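Local coordinates for RctB replication initiator protein (PDB 5UBE) that initiates replication of the second chromosome of Vibrio cholerae, with this N-terminal helix-turn-helix domain probably taking part in DNA binding, at residues I97-E102 against T109-F114. Sequence-based numbering, arbitrary orientation.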
loop_
_atom_site.group_PDB
_atom_site.type_symbol
_atom_site.label_atom_id
_atom_site.label_comp_id
_atom_site.label_asym_id
_atom_site.label_seq_id
_atom_site.Cartn_x
_atom_site.Cartn_y
_atom_site.Cartn_z
ATOM N N ILE A 97 -9.558 -1.014 -2.838
ATOM C CA ILE A 97 -10.708 -0.131 -2.683
ATOM C C ILE A 97 -10.579 0.997 -3.696
ATOM O O ILE A 97 -9.663 1.818 -3.567
ATOM C CB ILE A 97 -10.765 0.438 -1.259
ATOM C CG1 ILE A 97 -10.744 -0.700 -0.231
ATOM C CG2 ILE A 97 -11.972 1.359 -1.089
ATOM C CD1 ILE A 97 -10.575 -0.231 1.207
ATOM N N PRO A 98 -11.433 1.084 -4.716
ATOM C CA PRO A 98 -11.395 2.263 -5.591
ATOM C C PRO A 98 -11.941 3.469 -4.842
ATOM O O PRO A 98 -12.962 3.376 -4.155
ATOM C CB PRO A 98 -12.288 1.869 -6.775
ATOM C CG PRO A 98 -12.411 0.393 -6.691
ATOM C CD PRO A 98 -12.358 0.065 -5.226
ATOM N N VAL A 99 -11.232 4.594 -4.953
ATOM C CA VAL A 99 -11.573 5.826 -4.253
ATOM C C VAL A 99 -11.545 6.982 -5.243
ATOM O O VAL A 99 -10.932 6.903 -6.311
ATOM C CB VAL A 99 -10.616 6.119 -3.079
ATOM C CG1 VAL A 99 -10.685 5.008 -2.052
ATOM C CG2 VAL A 99 -9.196 6.307 -3.591
ATOM N N ARG A 100 -12.219 8.067 -4.873
ATOM C CA ARG A 100 -12.247 9.277 -5.681
ATOM C C ARG A 100 -11.665 10.437 -4.890
ATOM O O ARG A 100 -11.482 10.361 -3.672
ATOM C CB ARG A 100 -13.674 9.617 -6.136
ATOM C CG ARG A 100 -14.411 8.457 -6.790
ATOM C CD ARG A 100 -15.833 8.838 -7.164
ATOM N NE ARG A 100 -16.541 7.748 -7.827
ATOM C CZ ARG A 100 -17.808 7.809 -8.223
ATOM N NH1 ARG A 100 -18.518 8.912 -8.019
ATOM N NH2 ARG A 100 -18.369 6.765 -8.823
ATOM N N PHE A 101 -11.352 11.515 -5.602
ATOM C CA PHE A 101 -10.922 12.745 -4.948
ATOM C C PHE A 101 -12.104 13.666 -4.679
ATOM O O PHE A 101 -12.184 14.268 -3.604
ATOM C CB PHE A 101 -9.862 13.446 -5.800
ATOM C CG PHE A 101 -8.699 12.555 -6.157
ATOM C CD1 PHE A 101 -8.754 11.734 -7.269
ATOM C CD2 PHE A 101 -7.557 12.532 -5.369
ATOM C CE1 PHE A 101 -7.687 10.905 -7.593
ATOM C CE2 PHE A 101 -6.490 11.710 -5.687
ATOM C CZ PHE A 101 -6.554 10.897 -6.798
ATOM N N GLU A 102 -13.016 13.776 -5.652
ATOM C CA GLU A 102 -14.343 14.385 -5.483
ATOM C C GLU A 102 -14.288 15.772 -4.845
ATOM O O GLU A 102 -15.244 16.212 -4.202
ATOM C CB GLU A 102 -15.270 13.467 -4.682
ATOM C CG GLU A 102 -15.888 12.335 -5.497
ATOM C CD GLU A 102 -16.695 11.374 -4.640
ATOM O OE1 GLU A 102 -16.516 11.390 -3.403
ATOM O OE2 GLU A 102 -17.510 10.608 -5.200
ATOM N N THR A 109 -8.375 6.474 -8.203
ATOM C CA THR A 109 -7.138 5.719 -7.997
ATOM C C THR A 109 -7.498 4.506 -7.141
ATOM O O THR A 109 -8.673 4.282 -6.835
ATOM C CB THR A 109 -6.043 6.584 -7.352
ATOM O OG1 THR A 109 -6.487 7.055 -6.073
ATOM C CG2 THR A 109 -5.715 7.772 -8.238
ATOM N N MET A 110 -6.492 3.724 -6.736
ATOM C CA MET A 110 -6.705 2.523 -5.926
ATOM C C MET A 110 -6.212 2.729 -4.496
ATOM O O MET A 110 -5.065 3.139 -4.278
ATOM C CB MET A 110 -5.998 1.308 -6.529
ATOM C CG MET A 110 -6.916 0.367 -7.285
ATOM S SD MET A 110 -8.350 -0.161 -6.341
ATOM C CE MET A 110 -9.200 -1.112 -7.605
ATOM N N LEU A 111 -7.070 2.425 -3.528
ATOM C CA LEU A 111 -6.681 2.410 -2.126
ATOM C C LEU A 111 -6.482 0.969 -1.681
ATOM O O LEU A 111 -7.267 0.088 -2.035
ATOM C CB LEU A 111 -7.732 3.093 -1.250
ATOM C CG LEU A 111 -7.367 3.198 0.230
ATOM C CD1 LEU A 111 -6.122 4.057 0.404
ATOM C CD2 LEU A 111 -8.538 3.754 1.026
ATOM N N HIS A 112 -5.427 0.733 -0.911
ATOM C CA HIS A 112 -5.059 -0.612 -0.488
ATOM C C HIS A 112 -4.993 -0.632 1.024
ATOM O O HIS A 112 -4.276 0.174 1.626
ATOM C CB HIS A 112 -3.725 -1.038 -1.106
ATOM C CG HIS A 112 -3.754 -1.025 -2.594
ATOM N ND1 HIS A 112 -3.846 -2.174 -3.350
ATOM C CD2 HIS A 112 -3.783 0.008 -3.467
ATOM C CE1 HIS A 112 -3.893 -1.849 -4.630
ATOM N NE2 HIS A 112 -3.858 -0.533 -4.729
ATOM N N ARG A 113 -5.737 -1.553 1.625
ATOM C CA ARG A 113 -5.866 -1.679 3.070
ATOM C C ARG A 113 -5.361 -3.051 3.477
ATOM O O ARG A 113 -5.760 -4.057 2.890
ATOM C CB ARG A 113 -7.324 -1.488 3.502
ATOM C CG ARG A 113 -7.691 -2.115 4.844
ATOM C CD ARG A 113 -9.162 -1.880 5.117
ATOM N NE ARG A 113 -9.513 -0.489 4.841
ATOM C CZ ARG A 113 -10.753 -0.030 4.717
ATOM N NH1 ARG A 113 -11.790 -0.850 4.840
ATOM N NH2 ARG A 113 -10.957 1.257 4.465
ATOM N N PHE A 114 -4.452 -3.086 4.444
ATOM C CA PHE A 114 -3.961 -4.360 4.938
ATOM C C PHE A 114 -5.125 -5.176 5.474
ATOM O O PHE A 114 -6.082 -4.631 6.029
ATOM C CB PHE A 114 -2.909 -4.137 6.023
ATOM C CG PHE A 114 -1.546 -3.719 5.480
ATOM C CD1 PHE A 114 -0.675 -4.670 4.946
ATOM C CD2 PHE A 114 -1.143 -2.387 5.506
ATOM C CE1 PHE A 114 0.570 -4.297 4.464
ATOM C CE2 PHE A 114 0.113 -2.000 5.005
ATOM C CZ PHE A 114 0.967 -2.962 4.486
#
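Ile-97 and Val-99 pair with Leu-111 and Thr-109 in two antiparallel hydrogen-bonded pairs, with Pro-98 and Met-110 as the non-hydrogen-bonded pair between them. The two bonds joining Ile-97 and Leu-111 are short, 2.7 Å from Ile-97 N to Leu-111 O and the same from Leu-111 N to Ile-97 O. Those of the other pair are longer, Val-99 N to Thr-109 O measuring 3.2 Å. Pro-98 has no N-H to give, but its position in the register asks for none toward this neighbour.

On the face with Ile-97, Val-99, Thr-109 and Leu-111, CD1 of Ile-97 sits over the centre of the Arg-113 guanidinium, 3.5 Å from CZ. The arginine reaches there by a bend at chi3 (-46°). CG1 of Val-99 packs on CB of Leu-111 at 3.6 Å, and its CG2 lies near Thr-109 OG1. OG1 of Thr-109 sits between its backbone N and carbonyl carbon (chi1 61°), which leaves CG2 beside the N, 3.5 Å from Phe-101 CZ at the ring edge. On the other face Met-110 bends at chi2, laying SD against the Ile-97 carbonyl group and CE 3.7 Å from Pro-98 CG.

Strands 94-100, at the sheet's edge, and 108-114, an inner strand, form one beta hairpin; following the helices of a helix-turn-helix domain, it is consistent with the wing of a winged helix. Backbone bonds fix the register, while side-chain contacts on the two faces are mainly van der Waals; Arg-113 lies with one flat face against a methyl while its NE forms a salt bridge with Glu-22, linking the hairpin to strand 20-22.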